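Local coordinates for protein peptidoglycan glycosyltransferase (Burkholderia ambifaria, PDB 5UY7) that belongs to the penicillin-binding proteins and carries a transpeptidase-type domain of the beta-lactamase clan, at residues L283-P288 against A333-P338; N489-V494 against R525-P530. All blocks are in the same frame, centred on the assembly; numbering follows the deposited sequence.

Contact 1: residues L283-P288 against A333-P338; sequences LHRVTP and AMTMRP. With SO4 (sulfate ion), chain C.
Arg-285 reaches across to the backbone of Thr-335, its NH1 donating a hydrogen bond to the carbonyl O at 2.9 Å. The bond is bent, 146° at the hydrogen, and the oxygen lies somewhat out of the guanidinium plane. The CG of Arg-285 lies anti to the carbonyl carbon, beside the backbone N (chi1 -57°), and the chain then bends at chi2 (-71°), which lays CD of Arg-285 3.4 Å from the O of Thr-335 and brings the guanidinium edge to the CA of Met-336. Leu-283 CB sits over one guanidinium face, toward its rim. NH2 of Arg-285 forms a salt bridge with Glu-340, whose other carboxylate oxygen accepts a bond from the N of Arg-337, the N-cap of helix 338-347; one acid thereby fixes both the arginine and the start of that helix.

Segment 283-288 leads from helix 273-282 towards strand 291-293 and segment 333-338 connects helices 326-333 and 338-347, all in the transpeptidase domain. Helix 273-282 ends in a Schellman motif at His-284, while a type I turn runs from Ala-333 to Met-336.

At the base of the arginine, Thr-335 OG1 touches Arg-285 CB at 3.5 Å as the two side chains run past each other in opposite directions; that hydroxyl is bonded back to Ile-332 O. Deeper in, Leu-283 CD1 meets SD of the buried Met-336 at 4.0 Å. Farther along the first loop, Thr-287 OG1 donates to O4 of a sulfate ion at 2.7 Å, and the N of Asn-289 also binds this ion.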
loop_
_atom_site.group_PDB
_atom_site.type_symbol
_atom_site.label_atom_id
_atom_site.label_comp_id
_atom_site.label_asym_id
_atom_site.label_seq_id
_atom_site.Cartn_x
_atom_site.Cartn_y
_atom_site.Cartn_z
ATOM N N LEU A 283 11.833 -7.023 13.544
ATOM C CA LEU A 283 12.147 -7.145 14.963
ATOM C C LEU A 283 12.441 -8.578 15.374
ATOM O O LEU A 283 12.706 -8.819 16.560
ATOM C CB LEU A 283 10.994 -6.587 15.804
ATOM C CG LEU A 283 10.784 -5.083 15.641
ATOM C CD1 LEU A 283 9.554 -4.595 16.398
ATOM C CD2 LEU A 283 12.033 -4.354 16.120
ATOM N N HIS A 284 12.405 -9.521 14.429
ATOM C CA HIS A 284 12.663 -10.938 14.673
ATOM C C HIS A 284 11.608 -11.572 15.576
ATOM O O HIS A 284 11.865 -12.608 16.196
ATOM C CB HIS A 284 14.071 -11.156 15.254
ATOM C CG HIS A 284 15.146 -10.427 14.504
ATOM N ND1 HIS A 284 15.451 -10.702 13.188
ATOM C CD2 HIS A 284 15.979 -9.427 14.882
ATOM C CE1 HIS A 284 16.430 -9.908 12.789
ATOM N NE2 HIS A 284 16.768 -9.124 13.797
ATOM N N ARG A 285 10.409 -10.979 15.655
ATOM C CA ARG A 285 9.338 -11.574 16.456
ATOM C C ARG A 285 8.722 -12.786 15.766
ATOM O O ARG A 285 8.285 -13.731 16.436
ATOM C CB ARG A 285 8.245 -10.540 16.747
ATOM C CG ARG A 285 8.740 -9.280 17.442
ATOM C CD ARG A 285 9.136 -9.527 18.907
ATOM N NE ARG A 285 10.134 -8.534 19.299
ATOM C CZ ARG A 285 9.837 -7.280 19.621
ATOM N NH1 ARG A 285 8.571 -6.892 19.649
ATOM N NH2 ARG A 285 10.798 -6.415 19.909
ATOM N N VAL A 286 8.659 -12.760 14.439
ATOM C CA VAL A 286 8.159 -13.869 13.639
ATOM C C VAL A 286 9.092 -14.036 12.451
ATOM O O VAL A 286 9.915 -13.169 12.148
ATOM C CB VAL A 286 6.716 -13.653 13.130
ATOM C CG1 VAL A 286 5.761 -13.364 14.278
ATOM C CG2 VAL A 286 6.672 -12.510 12.117
ATOM N N THR A 287 8.931 -15.159 11.762
ATOM C CA THR A 287 9.587 -15.419 10.487
ATOM C C THR A 287 8.496 -15.669 9.456
ATOM O O THR A 287 7.329 -15.843 9.834
ATOM C CB THR A 287 10.505 -16.630 10.585
ATOM O OG1 THR A 287 9.706 -17.786 10.874
ATOM C CG2 THR A 287 11.551 -16.416 11.666
ATOM N N PRO A 288 8.816 -15.725 8.160
ATOM C CA PRO A 288 7.742 -15.934 7.176
ATOM C C PRO A 288 6.968 -17.224 7.373
ATOM O O PRO A 288 5.784 -17.284 7.011
ATOM C CB PRO A 288 8.492 -15.922 5.837
ATOM C CG PRO A 288 9.695 -15.062 6.098
ATOM C CD PRO A 288 10.100 -15.404 7.505
ATOM N N ALA A 333 0.604 -8.312 15.495
ATOM C CA ALA A 333 0.790 -7.023 16.153
ATOM C C ALA A 333 0.974 -7.174 17.656
ATOM O O ALA A 333 1.701 -6.384 18.271
ATOM C CB ALA A 333 -0.407 -6.109 15.872
ATOM N N MET A 334 0.330 -8.169 18.267
ATOM C CA MET A 334 0.429 -8.324 19.714
ATOM C C MET A 334 1.801 -8.812 20.173
ATOM O O MET A 334 2.066 -8.793 21.379
ATOM C CB MET A 334 -0.673 -9.263 20.211
ATOM C CG MET A 334 -2.083 -8.694 20.047
ATOM S SD MET A 334 -2.372 -7.182 20.999
ATOM C CE MET A 334 -2.267 -5.937 19.726
ATOM N N THR A 335 2.673 -9.232 19.252
ATOM C CA THR A 335 4.059 -9.519 19.589
ATOM C C THR A 335 4.904 -8.261 19.700
ATOM O O THR A 335 6.093 -8.364 20.010
ATOM C CB THR A 335 4.700 -10.456 18.551
ATOM O OG1 THR A 335 4.937 -9.745 17.332
ATOM C CG2 THR A 335 3.807 -11.659 18.268
ATOM N N MET A 336 4.326 -7.083 19.460
ATOM C CA MET A 336 5.084 -5.840 19.447
ATOM C C MET A 336 4.475 -4.838 20.416
ATOM O O MET A 336 3.339 -4.990 20.870
ATOM C CB MET A 336 5.144 -5.273 18.022
ATOM C CG MET A 336 5.828 -6.250 17.074
ATOM S SD MET A 336 5.864 -5.654 15.381
ATOM C CE MET A 336 4.161 -5.897 14.898
ATOM N N ARG A 337 5.276 -3.831 20.769
ATOM C CA ARG A 337 4.873 -2.782 21.694
ATOM C C ARG A 337 4.329 -1.591 20.919
ATOM O O ARG A 337 4.731 -1.354 19.779
ATOM C CB ARG A 337 6.057 -2.327 22.540
ATOM N N PRO A 338 3.423 -0.825 21.531
ATOM C CA PRO A 338 2.940 0.403 20.876
ATOM C C PRO A 338 4.057 1.318 20.407
ATOM O O PRO A 338 4.012 1.811 19.273
ATOM C CB PRO A 338 2.088 1.053 21.975
ATOM C CG PRO A 338 1.571 -0.098 22.755
ATOM C CD PRO A 338 2.683 -1.120 22.768
HETATM S S SO4 C . 11.376 -19.807 8.615
HETATM O O1 SO4 C . 12.737 -19.280 8.624
HETATM O O2 SO4 C . 11.333 -21.075 7.889
HETATM O O3 SO4 C . 10.497 -18.849 7.945
HETATM O O4 SO4 C . 10.931 -20.021 9.991
#

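Contact 2: residues N489-V494 against R525-P530; sequences NPRIVV and RALNVP
The backbones of 489-494 and 525-530 stay well apart, with 9.0 Å between the CA atoms of Arg-491 and Val-529, so side chains and water fill the gap. Arg-491 belongs to a classic beta bulge, where it and Ile-492 both face Ala-485. Opposite, helix 509-526 closes in a Schellman motif with Asn-528 at C-prime.

In Arg-491, chi1 of 179° sends CG away from the backbone N, and a bend at chi2 (146°) brings the guanidinium over Leu-527. CD1 of Leu-527 lies over one face, off-centre, 3.8 Å from NE of Arg-491. Val-529 CG2 comes obliquely to NH1 of Arg-491 at 4.2 Å. Two waters link the guanidinium to a single acceptor, Leu-527 O: one takes a bond from NH1 of Arg-491 (2.9 Å), the other from NH2 of Arg-491 (2.9 Å), and each donates to that carbonyl. The first water lies in the guanidinium plane, at its edge.

Arg-491 also packs on Pro-486, as does Val-529, whose carbonyl accepts a bond from Tyr-456. Strand 492-499 runs between strands 222-229 and 477-485 in the central antiparallel sheet, and Ile-492 and Val-494 pack against helix 509-526.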
loop_
_atom_site.group_PDB
_atom_site.type_symbol
_atom_site.label_atom_id
_atom_site.label_comp_id
_atom_site.label_asym_id
_atom_site.label_seq_id
_atom_site.Cartn_x
_atom_site.Cartn_y
_atom_site.Cartn_z
ATOM N N ASN A 489 12.362 -7.249 -8.268
ATOM C CA ASN A 489 13.095 -5.988 -8.146
ATOM C C ASN A 489 12.283 -4.882 -8.807
ATOM O O ASN A 489 12.526 -4.524 -9.970
ATOM C CB ASN A 489 14.486 -6.103 -8.763
ATOM C CG ASN A 489 15.325 -7.158 -8.078
ATOM O OD1 ASN A 489 15.368 -7.225 -6.848
ATOM N ND2 ASN A 489 15.967 -8.004 -8.865
ATOM N N PRO A 490 11.330 -4.294 -8.093
ATOM C CA PRO A 490 10.385 -3.396 -8.764
ATOM C C PRO A 490 11.021 -2.106 -9.240
ATOM O O PRO A 490 11.983 -1.585 -8.659
ATOM C CB PRO A 490 9.312 -3.125 -7.702
ATOM C CG PRO A 490 9.894 -3.586 -6.404
ATOM C CD PRO A 490 10.926 -4.611 -6.711
ATOM N N ARG A 491 10.457 -1.610 -10.334
ATOM C CA ARG A 491 10.820 -0.334 -10.927
ATOM C C ARG A 491 9.882 0.785 -10.520
ATOM O O ARG A 491 10.323 1.939 -10.397
ATOM C CB ARG A 491 10.813 -0.464 -12.453
ATOM C CG ARG A 491 11.144 0.817 -13.177
ATOM C CD ARG A 491 11.904 0.532 -14.443
ATOM N NE ARG A 491 12.105 1.750 -15.212
ATOM C CZ ARG A 491 12.617 1.771 -16.433
ATOM N NH1 ARG A 491 12.975 0.635 -17.010
ATOM N NH2 ARG A 491 12.765 2.923 -17.073
ATOM N N ILE A 492 8.599 0.479 -10.320
ATOM C CA ILE A 492 7.613 1.499 -9.995
ATOM C C ILE A 492 6.762 1.056 -8.817
ATOM O O ILE A 492 6.583 -0.138 -8.552
ATOM C CB ILE A 492 6.704 1.830 -11.200
ATOM C CG1 ILE A 492 5.905 0.589 -11.627
ATOM C CG2 ILE A 492 7.543 2.402 -12.350
ATOM C CD1 ILE A 492 4.952 0.860 -12.809
ATOM N N VAL A 493 6.251 2.044 -8.096
ATOM C CA VAL A 493 5.134 1.874 -7.181
ATOM C C VAL A 493 3.941 2.555 -7.820
ATOM O O VAL A 493 4.076 3.661 -8.354
ATOM C CB VAL A 493 5.440 2.476 -5.802
ATOM C CG1 VAL A 493 4.147 2.701 -5.020
ATOM C CG2 VAL A 493 6.374 1.551 -5.043
ATOM N N VAL A 494 2.790 1.882 -7.813
ATOM C CA VAL A 494 1.555 2.429 -8.363
ATOM C C VAL A 494 0.513 2.458 -7.260
ATOM O O VAL A 494 0.251 1.433 -6.624
ATOM C CB VAL A 494 1.045 1.607 -9.559
ATOM C CG1 VAL A 494 -0.309 2.139 -10.038
ATOM C CG2 VAL A 494 2.069 1.642 -10.689
ATOM N N ARG A 525 5.016 -1.801 -20.191
ATOM C CA ARG A 525 5.170 -1.892 -21.636
ATOM C C ARG A 525 5.797 -0.624 -22.198
ATOM O O ARG A 525 6.678 -0.693 -23.059
ATOM C CB ARG A 525 3.819 -2.169 -22.303
ATOM C CG ARG A 525 3.358 -3.621 -22.179
ATOM C CD ARG A 525 2.028 -3.841 -22.918
ATOM N NE ARG A 525 0.898 -3.319 -22.152
ATOM C CZ ARG A 525 0.370 -3.945 -21.108
ATOM N NH1 ARG A 525 0.870 -5.108 -20.723
ATOM N NH2 ARG A 525 -0.651 -3.413 -20.451
ATOM N N ALA A 526 5.363 0.545 -21.715
ATOM C CA ALA A 526 5.871 1.793 -22.270
ATOM C C ALA A 526 7.352 1.977 -21.972
ATOM O O ALA A 526 8.068 2.617 -22.757
ATOM C CB ALA A 526 5.065 2.974 -21.729
ATOM N N LEU A 527 7.826 1.409 -20.870
ATOM C CA LEU A 527 9.224 1.488 -20.459
ATOM C C LEU A 527 10.068 0.337 -20.982
ATOM O O LEU A 527 11.237 0.226 -20.598
ATOM C CB LEU A 527 9.319 1.527 -18.935
ATOM C CG LEU A 527 8.674 2.763 -18.319
ATOM C CD1 LEU A 527 8.784 2.704 -16.810
ATOM C CD2 LEU A 527 9.303 4.041 -18.873
ATOM N N ASN A 528 9.505 -0.515 -21.843
ATOM C CA ASN A 528 10.219 -1.654 -22.428
ATOM C C ASN A 528 10.695 -2.646 -21.376
ATOM O O ASN A 528 11.705 -3.327 -21.576
ATOM C CB ASN A 528 11.407 -1.202 -23.285
ATOM C CG ASN A 528 10.993 -0.320 -24.435
ATOM O OD1 ASN A 528 9.994 -0.579 -25.114
ATOM N ND2 ASN A 528 11.785 0.720 -24.692
ATOM N N VAL A 529 9.987 -2.740 -20.260
ATOM C CA VAL A 529 10.337 -3.769 -19.273
ATOM C C VAL A 529 9.991 -5.132 -19.852
ATOM O O VAL A 529 8.847 -5.343 -20.286
ATOM C CB VAL A 529 9.593 -3.532 -17.969
ATOM C CG1 VAL A 529 9.924 -4.650 -16.975
ATOM C CG2 VAL A 529 9.923 -2.150 -17.414
ATOM N N PRO A 530 10.925 -6.072 -19.908
ATOM C CA PRO A 530 10.607 -7.374 -20.481
ATOM C C PRO A 530 9.621 -8.110 -19.593
ATOM O O PRO A 530 9.761 -8.095 -18.361
ATOM C CB PRO A 530 11.966 -8.093 -20.520
ATOM C CG PRO A 530 12.997 -7.030 -20.264
ATOM C CD PRO A 530 12.316 -5.992 -19.436
HETATM O O HOH W 1 13.476 -0.887 -19.478
HETATM O O HOH W 2 13.058 2.223 -19.838
#

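Contact 1 and contact 2 follow one another along the chain and lie far apart in the fold: their centres are 32 Å from each other, and their nearest atoms about 16 Å. Contact 1 belongs to the helical part, where the loops after helices 273-282 and 326-333 meet; contact 2 joins the start of a central sheet strand to the end of helix 509-526. An arginine spans each, bonded directly to a carbonyl in contact 1 and through waters in contact 2. Helix 273-282, which leads into contact 1, begins at Lys-273 of a probable SxxK motif with Ser-270, as in related penicillin-binding proteins.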